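Local coordinates for protein endonuclease V (Homo sapiens, PDB 6OZE) that probably cleaves RNA next to inosine as a metal-ion-dependent endoribonuclease with an RNase H-like fold, at residues L37-V43 with S58-F64; V114-N120 with P141-K147; Q169-D173 with S217-R221. The protein carries 4 engineered substitutions. One frame throughout, in Å; residues are numbered along the deposited sequence. Where two conformers were deposited one is given.

Interaction 1 of 3, residues L37-V43 with S58-F64; sequences LQRVGGV and SLVVLSF. With NA (sodium ion), chain G.
Val-40 pairs with Leu-62 and Gly-42 with Val-60 through a backbone hydrogen bond in each direction, which ties 39-43 and 58-63 into an antiparallel hairpin whose axes come within 4.5 Å of each other at 154°. Beyond the last bridge a fifth bond continues the ladder: Phe-64 N meets Gln-38 O at 2.9 Å, but from above the carbonyl plane, as the strands give out.

At this open end side chains and a metal ion add to the backbone. Leu-37 runs nearly perpendicular to Phe-64 and sets CD2 over the centre of the ring, 3.6 Å above its plane, in a CH-pi contact. Phe-64 has CG anti to its own N (chi1 -175°), which carries the ring back across Leu-37 and leaves Phe-64 CD2 against Val-40 CG2, met obliquely. The carbonyl oxygens of Leu-37 and Phe-64 face one another, and a sodium ion reconciles them, bound by Leu-37 O at 2.3 Å and by Phe-64 O at 2.7 Å. Gln-38 bends at chi2 (-72°) to bring OE1 to the same ion at 2.4 Å, and three waters complete the shell.

Further in, Val-60 CG2 lies over the bare backbone of Gly-42, 3.6 Å from Gly-42 O, where a beta carbon would be tight. On the other face Arg-39 contributes mainly its CB, 3.7 Å from Val-61 CG1, while its NE is spent on Met-111 O.

The hairpin is packed from both sides. Val-43, Leu-59 and Val-61 press on helix 89-106, Val-40, Val-60 and Leu-62 on helix 226-242; strand 69-78 flanks the 58-63 arm, and strand 115-118 pairs with the 39-43 arm.

Interaction 2 of 3, residues V114-N120 with P141-K147; sequences VLLVDGN and PCVGVAK
Leu-115 to Asp-118 run parallel to Cys-142 to Val-145, the two strands of a beta-alpha-beta unit at the centre of the RNase H-like sheet, joined in sequence through helix 130-138. Pro-141 O, Leu-115 O, Val-143 O and Val-117 O each accept an N-H from the opposite strand; the bond from Val-117 N to Val-143 O, 2.9 Å long, lies nearly along the C=O axis. The ladder changes character at its end, where Gly-119 N reaches Val-145 O at 3.2 Å from above the carbonyl plane as the chain turns aside. Gly-144 lets the turning chain pass close, Gly-119 O standing 3.1 Å from Gly-144 CA.

On one face the side chains of Leu-116 and Val-143 run alongside each other in one direction, with Leu-116 CD2 3.7 Å from Val-143 CB. Further along, Lys-147, its chain stretched out past CG, comes square across Asp-118. Its NZ forms a salt bridge of 3.1 Å with Asp-118 OD2, entering 55° out of the carboxylate plane. With an alanine in place of Asp-118, the amine of Lys-147 would probably lose this carboxylate partner and its long chain would be freer to swing.

In the next shell, helix 209-218 covers Leu-116 and Val-143, and strand 39-47 flanks the other side of 115-118. Asp-118 touches Asp-44 there, consistent with the acidic cluster that holds catalytic metals in RNase H-like nucleases. Helix 130-138 holds the backbone of Asn-120 through Ala-131, and back at the contact itself this residue folds its amide over until Asn-120 OD1 is 3.4 Å from Ala-146 CB.

Interaction 3 of 3, residues Q169-D173 with S217-R221; sequences QTRGD and SACSR. Engineered in segment 217-221: Ser-217 (natural residue Cys), Ala-218 (natural residue Cys), Ser-220 (natural residue Cys). With NA (sodium ion), chain F; GOL (glycerol), chain D.
Arg-171 presents one face of its guanidinium to Ser-220 O, which sits over the centre, 3.1 Å above the plane and badly angled for a hydrogen bond. Round the edge, near the plane, come Ser-217 O, Ala-218 O and O1 of a glycerol probably left from the crystallisation liquor. The Arg-221 guanidinium likewise meets glycerol at its edge, with Arg-221 NE 2.9 Å from glycerol O3.

The chief bond runs from Arg-171 NH2 to Ser-217 O, 2.8 Å at 154°, and Arg-171 NE adds a weak one to the same oxygen. Ser-220 N also donates to Ser-217 O, from the face of its plane opposite to NH2. Arg-171 spans the distance with CG anti to the backbone N (chi1 175°) and the chain straight on from CG to NE. Ser-217, Ala-218 and Ser-220 are engineered, each a cysteine in nature, but Arg-171 grips a backbone carbonyl.

Arg-171 is the second residue of a type II beta turn, Thr-170 to Asp-173, with Gly-172 third; Asp-173 OD2 steadies it, accepting from Gln-169 N and Thr-170 N. An arginine reaching from such a turn to backbone carbonyls at the C-terminal end of helix 209-218 makes a surface tie between loop and helix end.

Interactions 1 and 2 are buried and belong to one sheet: strands 39-47 and 115-118 are neighbours, joined by probable hydrogen bonds from Gly-41 to Val-114 and Leu-116, with Val-43 packed on Val-117. Interaction 1 is an antiparallel hairpin and interaction 2 a parallel crossover pair, yet in both backbone ladders and aliphatic packing do most of the work, with ionic groups kept to the ends. Interaction 3 lies at the surface, its centre about 17 Å from the centre of the chain, and relies on one long arginine. Residues 217-221 nonetheless lean on the core: Ala-218 and Cys-219 touch the Phe-64 ring, and Cys-219 meets Leu-116.

Interaction 1 of 3, residues L37-V43 with S58-F64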
ATOM      1  N   LEU A  37     -17.705  -7.208  -2.386  1.00 26.56           N
ATOM      2  CA  LEU A  37     -16.415  -7.240  -1.709  1.00 25.33           C
ATOM      3  C   LEU A  37     -16.591  -7.883  -0.341  1.00 26.87           C
ATOM      4  O   LEU A  37     -17.373  -7.400   0.481  1.00 27.34           O
ATOM      5  CB  LEU A  37     -15.860  -5.824  -1.559  1.00 23.81           C
ATOM      6  CG  LEU A  37     -14.531  -5.725  -0.816  1.00 23.33           C
ATOM      7  CD1 LEU A  37     -13.417  -6.524  -1.533  1.00 23.75           C
ATOM      8  CD2 LEU A  37     -14.146  -4.258  -0.657  1.00 24.78           C
ATOM      9  N   GLN A  38     -15.864  -8.971  -0.091  1.00 28.50           N
ATOM     10  CA  GLN A  38     -15.982  -9.704   1.161  1.00 29.09           C
ATOM     11  C   GLN A  38     -14.712  -9.713   1.994  1.00 26.01           C
ATOM     12  O   GLN A  38     -14.804  -9.856   3.217  1.00 25.81           O
ATOM     13  CB  GLN A  38     -16.381 -11.166   0.894  1.00 32.15           C
ATOM     14  CG  GLN A  38     -17.791 -11.335   0.374  1.00 43.84           C
ATOM     15  CD  GLN A  38     -18.831 -11.073   1.448  1.00 53.29           C
ATOM     16  OE1 GLN A  38     -19.161  -9.927   1.739  1.00 51.06           O
ATOM     17  NE2 GLN A  38     -19.336 -12.140   2.057  1.00 69.14           N
ATOM     18  N   ARG A  39     -13.537  -9.637   1.370  1.00 23.06           N
ATOM     19  CA  ARG A  39     -12.270  -9.728   2.088  1.00 22.75           C
ATOM     20  C   ARG A  39     -11.276  -8.716   1.541  1.00 23.37           C
ATOM     21  O   ARG A  39     -11.036  -8.660   0.330  1.00 23.79           O
ATOM     22  CB  ARG A  39     -11.681 -11.138   1.972  1.00 23.93           C
ATOM     23  CG  ARG A  39     -12.530 -12.196   2.661  1.00 26.31           C
ATOM     24  CD  ARG A  39     -11.960 -13.600   2.465  1.00 29.32           C
ATOM     25  NE  ARG A  39     -11.821 -13.917   1.049  1.00 30.54           N
ATOM     26  CZ  ARG A  39     -12.808 -14.342   0.270  1.00 37.59           C
ATOM     27  NH1 ARG A  39     -12.570 -14.600  -1.007  1.00 43.89           N
ATOM     28  NH2 ARG A  39     -14.030 -14.514   0.759  1.00 39.64           N
ATOM     29  N   VAL A  40     -10.693  -7.931   2.443  1.00 20.33           N
ATOM     30  CA  VAL A  40      -9.697  -6.921   2.108  0.75 20.24           C
ATOM     31  C   VAL A  40      -8.422  -7.267   2.864  1.00 20.93           C
ATOM     32  O   VAL A  40      -8.467  -7.511   4.074  1.00 22.07           O
ATOM     33  CB  VAL A  40     -10.180  -5.509   2.496  0.75 19.94           C
ATOM     34  CG1 VAL A  40      -9.122  -4.474   2.182  0.75 18.71           C
ATOM     35  CG2 VAL A  40     -11.494  -5.162   1.792  0.75 23.77           C
ATOM     36  N   GLY A  41      -7.299  -7.284   2.159  1.00 19.21           N
ATOM     37  CA  GLY A  41      -6.034  -7.615   2.766  1.00 21.10           C
ATOM     38  C   GLY A  41      -5.233  -6.362   3.076  1.00 20.10           C
ATOM     39  O   GLY A  41      -5.445  -5.292   2.491  1.00 18.96           O
ATOM     40  N   GLY A  42      -4.325  -6.512   4.034  1.00 17.55           N
ATOM     41  CA  GLY A  42      -3.374  -5.464   4.363  1.00 15.91           C
ATOM     42  C   GLY A  42      -2.000  -6.086   4.517  1.00 16.27           C
ATOM     43  O   GLY A  42      -1.870  -7.226   4.977  1.00 18.86           O
ATOM     44  N   VAL A  43      -0.987  -5.345   4.100  1.00 17.00           N
ATOM     45  CA  VAL A  43       0.393  -5.833   4.169  1.00 16.63           C
ATOM     46  C   VAL A  43       1.278  -4.781   4.811  1.00 17.63           C
ATOM     47  O   VAL A  43       1.044  -3.576   4.675  1.00 21.49           O
ATOM     48  CB  VAL A  43       1.002  -6.287   2.821  1.00 20.40           C
ATOM     49  CG1 VAL A  43       0.346  -7.567   2.324  1.00 23.89           C
ATOM     50  CG2 VAL A  43       0.923  -5.165   1.780  1.00 22.93           C
ATOM     51  N   SER A  58       4.193  -8.834   7.296  1.00 19.45           N
ATOM     52  CA  SER A  58       2.900  -9.304   7.769  1.00 20.10           C
ATOM     53  C   SER A  58       1.838  -9.192   6.684  1.00 18.20           C
ATOM     54  O   SER A  58       1.838  -8.243   5.886  1.00 18.87           O
ATOM     55  CB  SER A  58       2.422  -8.500   8.985  1.00 21.79           C
ATOM     56  OG  SER A  58       3.328  -8.676  10.079  1.00 22.79           O
ATOM     57  N   LEU A  59       0.935 -10.165   6.678  1.00 19.00           N
ATOM     58  CA  LEU A  59      -0.255 -10.153   5.831  1.00 17.28           C
ATOM     59  C   LEU A  59      -1.459 -10.418   6.707  1.00 19.09           C
ATOM     60  O   LEU A  59      -1.472 -11.382   7.480  1.00 21.19           O
ATOM     61  CB  LEU A  59      -0.137 -11.236   4.749  1.00 20.27           C
ATOM     62  CG  LEU A  59      -1.424 -11.600   3.999  1.00 20.68           C
ATOM     63  CD1 LEU A  59      -1.876 -10.421   3.144  1.00 21.81           C
ATOM     64  CD2 LEU A  59      -1.180 -12.822   3.125  1.00 22.40           C
ATOM     65  N   VAL A  60      -2.471  -9.551   6.597  1.00 17.58           N
ATOM     66  CA  VAL A  60      -3.734  -9.758   7.290  1.00 20.33           C
ATOM     67  C   VAL A  60      -4.855  -9.732   6.263  1.00 20.55           C
ATOM     68  O   VAL A  60      -4.734  -9.114   5.201  1.00 21.33           O
ATOM     69  CB  VAL A  60      -4.001  -8.725   8.406  1.00 20.66           C
ATOM     70  CG1 VAL A  60      -2.896  -8.784   9.466  1.00 24.03           C
ATOM     71  CG2 VAL A  60      -4.158  -7.301   7.819  1.00 21.28           C
ATOM     72  N   VAL A  61      -5.922 -10.461   6.552  1.00 19.63           N
ATOM     73  CA  VAL A  61      -7.148 -10.368   5.764  1.00 21.18           C
ATOM     74  C   VAL A  61      -8.284 -10.029   6.713  1.00 20.53           C
ATOM     75  O   VAL A  61      -8.409 -10.639   7.781  1.00 21.75           O
ATOM     76  CB  VAL A  61      -7.451 -11.670   5.003  1.00 23.90           C
ATOM     77  CG1 VAL A  61      -8.712 -11.500   4.143  1.00 26.41           C
ATOM     78  CG2 VAL A  61      -6.236 -12.078   4.150  1.00 22.48           C
ATOM     79  N   LEU A  62      -9.100  -9.044   6.334  1.00 19.90           N
ATOM     80  CA  LEU A  62     -10.243  -8.625   7.125  1.00 21.52           C
ATOM     81  C   LEU A  62     -11.530  -8.840   6.335  1.00 22.61           C
ATOM     82  O   LEU A  62     -11.559  -8.722   5.107  1.00 21.29           O
ATOM     83  CB  LEU A  62     -10.151  -7.129   7.491  1.00 22.16           C
ATOM     84  CG  LEU A  62      -9.220  -6.710   8.629  1.00 24.71           C
ATOM     85  CD1 LEU A  62      -7.759  -7.046   8.368  1.00 29.09           C
ATOM     86  CD2 LEU A  62      -9.387  -5.211   8.890  1.00 24.33           C
ATOM     87  N   SER A  63     -12.594  -9.163   7.049  1.00 24.85           N
ATOM     88  CA  SER A  63     -13.901  -9.187   6.421  1.00 22.48           C
ATOM     89  C   SER A  63     -14.309  -7.769   6.040  1.00 23.99           C
ATOM     90  O   SER A  63     -13.836  -6.789   6.615  1.00 24.63           O
ATOM     91  CB  SER A  63     -14.914  -9.782   7.384  1.00 27.91           C
ATOM     92  OG  SER A  63     -14.969  -9.043   8.593  1.00 31.42           O
ATOM     93  N   PHE A  64     -15.176  -7.668   5.043  1.00 23.49           N
ATOM     94  CA  PHE A  64     -15.683  -6.374   4.627  1.00 23.42           C
ATOM     95  C   PHE A  64     -17.189  -6.481   4.464  1.00 24.52           C
ATOM     96  O   PHE A  64     -17.671  -7.423   3.831  1.00 27.51           O
ATOM     97  CB  PHE A  64     -15.067  -5.955   3.281  1.00 25.51           C
ATOM     98  CG  PHE A  64     -15.469  -4.570   2.861  1.00 24.17           C
ATOM     99  CD1 PHE A  64     -16.613  -4.364   2.106  1.00 25.31           C
ATOM    100  CD2 PHE A  64     -14.721  -3.480   3.256  1.00 22.95           C
ATOM    101  CE1 PHE A  64     -16.999  -3.080   1.744  1.00 23.55           C
ATOM    102  CE2 PHE A  64     -15.107  -2.183   2.892  1.00 26.16           C
ATOM    103  CZ  PHE A  64     -16.245  -1.999   2.130  1.00 25.81           C
TER
HETATM  104 NA    NA G 306     -19.307  -7.554   1.668  1.00 40.96          NA
HETATM  105  O   HOH W   1     -21.109  -8.236   3.372  1.00 57.30           O
HETATM  106  O   HOH W   2     -19.680  -5.290   0.636  1.00 35.08           O
HETATM  107  O   HOH W   3     -21.082  -7.682  -0.485  1.00 45.41           O

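Interaction 2 of 3, residues V114-N120 with P141-K147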
ATOM      1  N   VAL A 114      -8.553  -7.665  -2.672  1.00 19.43           N
ATOM      2  CA  VAL A 114      -7.800  -6.432  -2.879  1.00 19.62           C
ATOM      3  C   VAL A 114      -6.846  -6.308  -1.700  1.00 18.45           C
ATOM      4  O   VAL A 114      -7.164  -6.724  -0.582  1.00 20.19           O
ATOM      5  CB  VAL A 114      -8.776  -5.220  -2.965  1.00 18.83           C
ATOM      6  CG1 VAL A 114      -9.677  -5.142  -1.713  1.00 24.14           C
ATOM      7  CG2 VAL A 114      -8.009  -3.908  -3.140  1.00 21.70           C
ATOM      8  N   LEU A 115      -5.677  -5.724  -1.945  1.00 18.23           N
ATOM      9  CA  LEU A 115      -4.705  -5.464  -0.892  1.00 19.93           C
ATOM     10  C   LEU A 115      -4.556  -3.965  -0.714  1.00 18.95           C
ATOM     11  O   LEU A 115      -4.377  -3.237  -1.698  1.00 21.28           O
ATOM     12  CB  LEU A 115      -3.323  -6.018  -1.265  1.00 20.75           C
ATOM     13  CG  LEU A 115      -3.165  -7.524  -1.438  1.00 24.76           C
ATOM     14  CD1 LEU A 115      -1.719  -7.829  -1.883  1.00 25.19           C
ATOM     15  CD2 LEU A 115      -3.479  -8.215  -0.129  1.00 23.68           C
ATOM     16  N   LEU A 116      -4.589  -3.523   0.532  1.00 18.09           N
ATOM     17  CA  LEU A 116      -4.138  -2.190   0.904  1.00 17.86           C
ATOM     18  C   LEU A 116      -2.694  -2.325   1.371  1.00 21.32           C
ATOM     19  O   LEU A 116      -2.405  -3.085   2.308  1.00 20.37           O
ATOM     20  CB  LEU A 116      -5.004  -1.595   2.008  1.00 19.72           C
ATOM     21  CG  LEU A 116      -6.506  -1.476   1.711  1.00 22.32           C
ATOM     22  CD1 LEU A 116      -7.188  -0.675   2.824  1.00 23.33           C
ATOM     23  CD2 LEU A 116      -6.786  -0.831   0.342  1.00 21.87           C
ATOM     24  N   VAL A 117      -1.799  -1.585   0.729  1.00 19.95           N
ATOM     25  CA  VAL A 117      -0.357  -1.729   0.917  1.00 20.41           C
ATOM     26  C   VAL A 117       0.173  -0.488   1.604  1.00 24.75           C
ATOM     27  O   VAL A 117      -0.088   0.635   1.154  1.00 24.03           O
ATOM     28  CB  VAL A 117       0.327  -1.896  -0.444  1.00 20.35           C
ATOM     29  CG1 VAL A 117       1.842  -2.016  -0.283  1.00 24.69           C
ATOM     30  CG2 VAL A 117      -0.227  -3.098  -1.126  1.00 23.36           C
ATOM     31  N   ASP A 118       0.915  -0.678   2.691  1.00 22.52           N
ATOM     32  CA  ASP A 118       1.627   0.437   3.296  1.00 23.57           C
ATOM     33  C   ASP A 118       2.787   0.817   2.386  1.00 35.01           C
ATOM     34  O   ASP A 118       3.877   0.248   2.492  1.00 36.56           O
ATOM     35  CB  ASP A 118       2.115   0.077   4.701  1.00 29.24           C
ATOM     36  CG  ASP A 118       2.758   1.259   5.422  1.00 44.70           C
ATOM     37  OD1 ASP A 118       2.886   2.351   4.830  1.00 52.85           O
ATOM     38  OD2 ASP A 118       3.134   1.097   6.597  1.00 52.99           O
ATOM     39  N   GLY A 119       2.553   1.769   1.496  1.00 31.76           N
ATOM     40  CA  GLY A 119       3.506   2.112   0.459  1.00 31.88           C
ATOM     41  C   GLY A 119       2.777   2.778  -0.686  1.00 33.52           C
ATOM     42  O   GLY A 119       1.559   2.926  -0.672  1.00 38.33           O
ATOM     43  N   ASN A 120       3.549   3.194  -1.683  1.00 30.38           N
ATOM     44  CA  ASN A 120       2.957   3.897  -2.809  1.00 31.02           C
ATOM     45  C   ASN A 120       2.817   2.970  -4.011  1.00 30.63           C
ATOM     46  O   ASN A 120       3.518   1.961  -4.144  1.00 25.63           O
ATOM     47  CB  ASN A 120       3.795   5.108  -3.216  1.00 32.50           C
ATOM     48  CG  ASN A 120       3.825   6.190  -2.162  1.00 39.75           C
ATOM     49  OD1 ASN A 120       2.983   7.103  -2.148  1.00 33.92           O
ATOM     50  ND2 ASN A 120       4.828   6.125  -1.290  1.00 31.56           N
ATOM     51  N   PRO A 141      -5.888  -6.794  -7.285  1.00 23.98           N
ATOM     52  CA  PRO A 141      -6.131  -5.368  -7.072  1.00 25.22           C
ATOM     53  C   PRO A 141      -5.360  -4.892  -5.855  1.00 22.80           C
ATOM     54  O   PRO A 141      -5.372  -5.530  -4.794  1.00 21.46           O
ATOM     55  CB  PRO A 141      -7.643  -5.311  -6.836  1.00 24.59           C
ATOM     56  CG  PRO A 141      -8.178  -6.488  -7.618  1.00 23.94           C
ATOM     57  CD  PRO A 141      -7.140  -7.567  -7.387  1.00 24.96           C
ATOM     58  N   CYS A 142      -4.617  -3.797  -6.021  0.68 21.00           N
ATOM     59  CA  CYS A 142      -3.797  -3.271  -4.939  0.68 19.86           C
ATOM     60  C   CYS A 142      -3.885  -1.756  -4.917  0.68 20.13           C
ATOM     61  O   CYS A 142      -3.897  -1.115  -5.971  0.68 23.26           O
ATOM     62  CB  CYS A 142      -2.319  -3.645  -5.101  0.68 20.21           C
ATOM     63  SG  CYS A 142      -1.877  -5.327  -4.639  0.68 21.71           S
ATOM     64  N   VAL A 143      -3.921  -1.207  -3.706  1.00 20.27           N
ATOM     65  CA  VAL A 143      -3.981   0.230  -3.464  1.00 21.75           C
ATOM     66  C   VAL A 143      -2.769   0.620  -2.629  1.00 21.18           C
ATOM     67  O   VAL A 143      -2.488  -0.013  -1.599  1.00 19.97           O
ATOM     68  CB  VAL A 143      -5.264   0.585  -2.702  1.00 20.98           C
ATOM     69  CG1 VAL A 143      -5.289   2.085  -2.356  1.00 23.03           C
ATOM     70  CG2 VAL A 143      -6.476   0.178  -3.516  1.00 25.50           C
ATOM     71  N   GLY A 144      -2.072   1.671  -3.053  1.00 20.88           N
ATOM     72  CA  GLY A 144      -1.010   2.231  -2.242  1.00 22.43           C
ATOM     73  C   GLY A 144      -1.564   3.225  -1.241  1.00 24.05           C
ATOM     74  O   GLY A 144      -2.253   4.182  -1.620  1.00 23.78           O
ATOM     75  N   VAL A 145      -1.317   2.991   0.044  1.00 21.97           N
ATOM     76  CA  VAL A 145      -1.746   3.876   1.123  1.00 23.07           C
ATOM     77  C   VAL A 145      -0.483   4.374   1.801  1.00 29.05           C
ATOM     78  O   VAL A 145       0.175   3.619   2.529  1.00 29.15           O
ATOM     79  CB  VAL A 145      -2.649   3.152   2.135  1.00 22.16           C
ATOM     80  CG1 VAL A 145      -3.082   4.102   3.257  1.00 25.68           C
ATOM     81  CG2 VAL A 145      -3.839   2.516   1.429  1.00 26.83           C
ATOM     82  N   ALA A 146      -0.141   5.636   1.575  1.00 24.12           N
ATOM     83  CA  ALA A 146       1.064   6.222   2.132  1.00 27.89           C
ATOM     84  C   ALA A 146       0.709   7.249   3.198  1.00 37.03           C
ATOM     85  O   ALA A 146      -0.287   7.975   3.087  1.00 34.26           O
ATOM     86  CB  ALA A 146       1.943   6.850   1.047  1.00 31.39           C
ATOM     87  N   LYS A 147       1.530   7.297   4.236  1.00 34.02           N
ATOM     88  CA  LYS A 147       1.337   8.215   5.347  1.00 34.50           C
ATOM     89  C   LYS A 147       2.049   9.545   5.146  1.00 37.38           C
ATOM     90  O   LYS A 147       1.777  10.493   5.891  1.00 47.02           O
ATOM     91  CB  LYS A 147       1.776   7.543   6.655  1.00 41.51           C
ATOM     92  CG  LYS A 147       0.951   6.293   6.975  1.00 46.48           C
ATOM     93  CD  LYS A 147       1.690   5.269   7.829  1.00 53.15           C
ATOM     94  CE  LYS A 147       0.869   3.984   7.956  1.00 53.74           C
ATOM     95  NZ  LYS A 147       1.617   2.877   8.617  1.00 60.57           N
TER

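Interaction 3 of 3, residues Q169-D173 with S217-R221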
ATOM      1  N   GLN A 169     -12.238  18.727   5.500  1.00 29.65           N
ATOM      2  CA  GLN A 169     -13.098  18.933   6.660  1.00 31.54           C
ATOM      3  C   GLN A 169     -13.413  17.647   7.408  1.00 29.25           C
ATOM      4  O   GLN A 169     -13.376  17.631   8.644  1.00 39.39           O
ATOM      5  CB  GLN A 169     -14.412  19.617   6.244  1.00 38.52           C
ATOM      6  CG  GLN A 169     -14.236  21.028   5.722  1.00 43.59           C
ATOM      7  CD  GLN A 169     -13.895  22.008   6.821  1.00 65.30           C
ATOM      8  OE1 GLN A 169     -12.735  22.145   7.210  1.00 70.64           O
ATOM      9  NE2 GLN A 169     -14.908  22.698   7.333  1.00 70.33           N
ATOM     10  N   THR A 170     -13.769  16.579   6.701  1.00 27.78           N
ATOM     11  CA  THR A 170     -14.276  15.372   7.344  1.00 30.45           C
ATOM     12  C   THR A 170     -13.713  14.152   6.643  1.00 29.32           C
ATOM     13  O   THR A 170     -13.129  14.241   5.558  1.00 29.00           O
ATOM     14  CB  THR A 170     -15.808  15.270   7.268  1.00 30.25           C
ATOM     15  OG1 THR A 170     -16.207  15.135   5.896  1.00 34.50           O
ATOM     16  CG2 THR A 170     -16.479  16.486   7.878  1.00 35.19           C
ATOM     17  N   ARG A 171     -13.900  12.998   7.284  1.00 27.26           N
ATOM     18  CA  ARG A 171     -13.612  11.724   6.642  1.00 28.21           C
ATOM     19  C   ARG A 171     -14.200  11.707   5.239  1.00 27.76           C
ATOM     20  O   ARG A 171     -15.338  12.141   5.013  1.00 29.71           O
ATOM     21  CB  ARG A 171     -14.226  10.581   7.459  1.00 26.10           C
ATOM     22  CG  ARG A 171     -14.097   9.207   6.817  1.00 28.04           C
ATOM     23  CD  ARG A 171     -14.655   8.147   7.741  1.00 34.66           C
ATOM     24  NE  ARG A 171     -14.679   6.813   7.146  1.00 35.09           N
ATOM     25  CZ  ARG A 171     -15.403   5.811   7.634  1.00 35.42           C
ATOM     26  NH1 ARG A 171     -16.142   6.007   8.721  1.00 37.31           N
ATOM     27  NH2 ARG A 171     -15.394   4.610   7.059  1.00 33.00           N
ATOM     28  N   GLY A 172     -13.417  11.197   4.299  1.00 26.45           N
ATOM     29  CA  GLY A 172     -13.855  11.046   2.941  1.00 28.79           C
ATOM     30  C   GLY A 172     -13.519  12.214   2.047  1.00 26.60           C
ATOM     31  O   GLY A 172     -13.545  12.058   0.821  1.00 32.54           O
ATOM     32  N   ASP A 173     -13.185  13.370   2.622  1.00 28.36           N
ATOM     33  CA  ASP A 173     -12.795  14.518   1.812  1.00 25.71           C
ATOM     34  C   ASP A 173     -11.430  14.242   1.199  1.00 23.99           C
ATOM     35  O   ASP A 173     -10.546  13.674   1.847  1.00 23.40           O
ATOM     36  CB  ASP A 173     -12.696  15.786   2.662  1.00 25.47           C
ATOM     37  CG  ASP A 173     -14.045  16.314   3.102  1.00 32.70           C
ATOM     38  OD1 ASP A 173     -15.089  15.752   2.708  1.00 31.53           O
ATOM     39  OD2 ASP A 173     -14.055  17.305   3.853  1.00 32.54           O
ATOM     40  N   SER A 217     -11.350   5.023   2.331  1.00 20.19           N
ATOM     41  CA  SER A 217     -12.256   5.661   3.283  0.58 19.28           C
ATOM     42  C   SER A 217     -13.150   4.633   3.967  1.00 20.01           C
ATOM     43  O   SER A 217     -13.337   4.680   5.193  1.00 23.26           O
ATOM     44  CB  SER A 217     -13.098   6.740   2.592  0.58 20.05           C
ATOM     45  OG  SER A 217     -13.716   7.576   3.552  0.58 24.39           O
ATOM     46  N   ALA A 218     -13.705   3.694   3.196  1.00 19.16           N
ATOM     47  CA  ALA A 218     -14.614   2.701   3.754  1.00 20.68           C
ATOM     48  C   ALA A 218     -13.917   1.794   4.759  1.00 20.96           C
ATOM     49  O   ALA A 218     -14.566   1.271   5.679  1.00 23.24           O
ATOM     50  CB  ALA A 218     -15.221   1.876   2.620  1.00 22.98           C
ATOM     51  N   CYS A 219     -12.607   1.621   4.611  1.00 20.73           N
ATOM     52  CA  CYS A 219     -11.836   0.755   5.492  1.00 20.90           C
ATOM     53  C   CYS A 219     -11.259   1.478   6.695  1.00 22.66           C
ATOM     54  O   CYS A 219     -10.569   0.844   7.497  1.00 23.69           O
ATOM     55  CB  CYS A 219     -10.701   0.067   4.715  1.00 21.41           C
ATOM     56  SG  CYS A 219     -11.288  -1.157   3.571  1.00 22.93           S
ATOM     57  N   SER A 220     -11.556   2.762   6.881  1.00 22.16           N
ATOM     58  CA  SER A 220     -10.936   3.569   7.927  1.00 22.35           C
ATOM     59  C   SER A 220     -11.882   3.696   9.119  1.00 26.25           C
ATOM     60  O   SER A 220     -12.910   4.373   9.042  1.00 32.39           O
ATOM     61  CB  SER A 220     -10.533   4.940   7.389  1.00 25.08           C
ATOM     62  OG  SER A 220      -9.510   4.802   6.416  1.00 27.30           O
ATOM     63  N   ARG A 221     -11.537   3.034  10.215  1.00 22.79           N
ATOM     64  CA  ARG A 221     -12.193   3.203  11.502  1.00 25.49           C
ATOM     65  C   ARG A 221     -11.459   4.242  12.340  1.00 29.11           C
ATOM     66  O   ARG A 221     -12.084   5.055  13.034  1.00 33.90           O
ATOM     67  CB  ARG A 221     -12.206   1.845  12.216  1.00 34.12           C
ATOM     68  CG  ARG A 221     -12.772   1.835  13.618  1.00 55.24           C
ATOM     69  CD  ARG A 221     -12.816   0.408  14.155  1.00 63.57           C
ATOM     70  NE  ARG A 221     -13.807  -0.402  13.449  1.00 69.55           N
ATOM     71  CZ  ARG A 221     -13.776  -1.728  13.363  1.00 79.38           C
ATOM     72  NH1 ARG A 221     -12.793  -2.413  13.931  1.00 84.66           N
ATOM     73  NH2 ARG A 221     -14.727  -2.371  12.698  1.00 78.13           N
TER
HETATM   74 NA    NA F 305     -10.038  21.719   7.747  1.00 36.14          NA
HETATM   75  C1  GOL D 303     -15.141   1.826   8.834  1.00 69.59           C
HETATM   76  O1  GOL D 303     -15.963   1.608   7.727  1.00 64.89           O
HETATM   77  C2  GOL D 303     -16.050   1.879  10.078  1.00 78.11           C
HETATM   78  O2  GOL D 303     -15.990   3.113  10.712  1.00 83.88           O
HETATM   79  C3  GOL D 303     -15.544   0.736  10.980  1.00 77.08           C
HETATM   80  O3  GOL D 303     -16.105   0.933  12.241  1.00 79.32           O
HETATM   81  O   HOH W   4      -9.558  23.685   9.175  1.00 57.56           O
HETATM   82  O   HOH W   5     -10.614  20.541   9.881  1.00 58.30           O
HETATM   83  O   HOH W   6      -8.067  20.564   7.759  1.00 37.94           O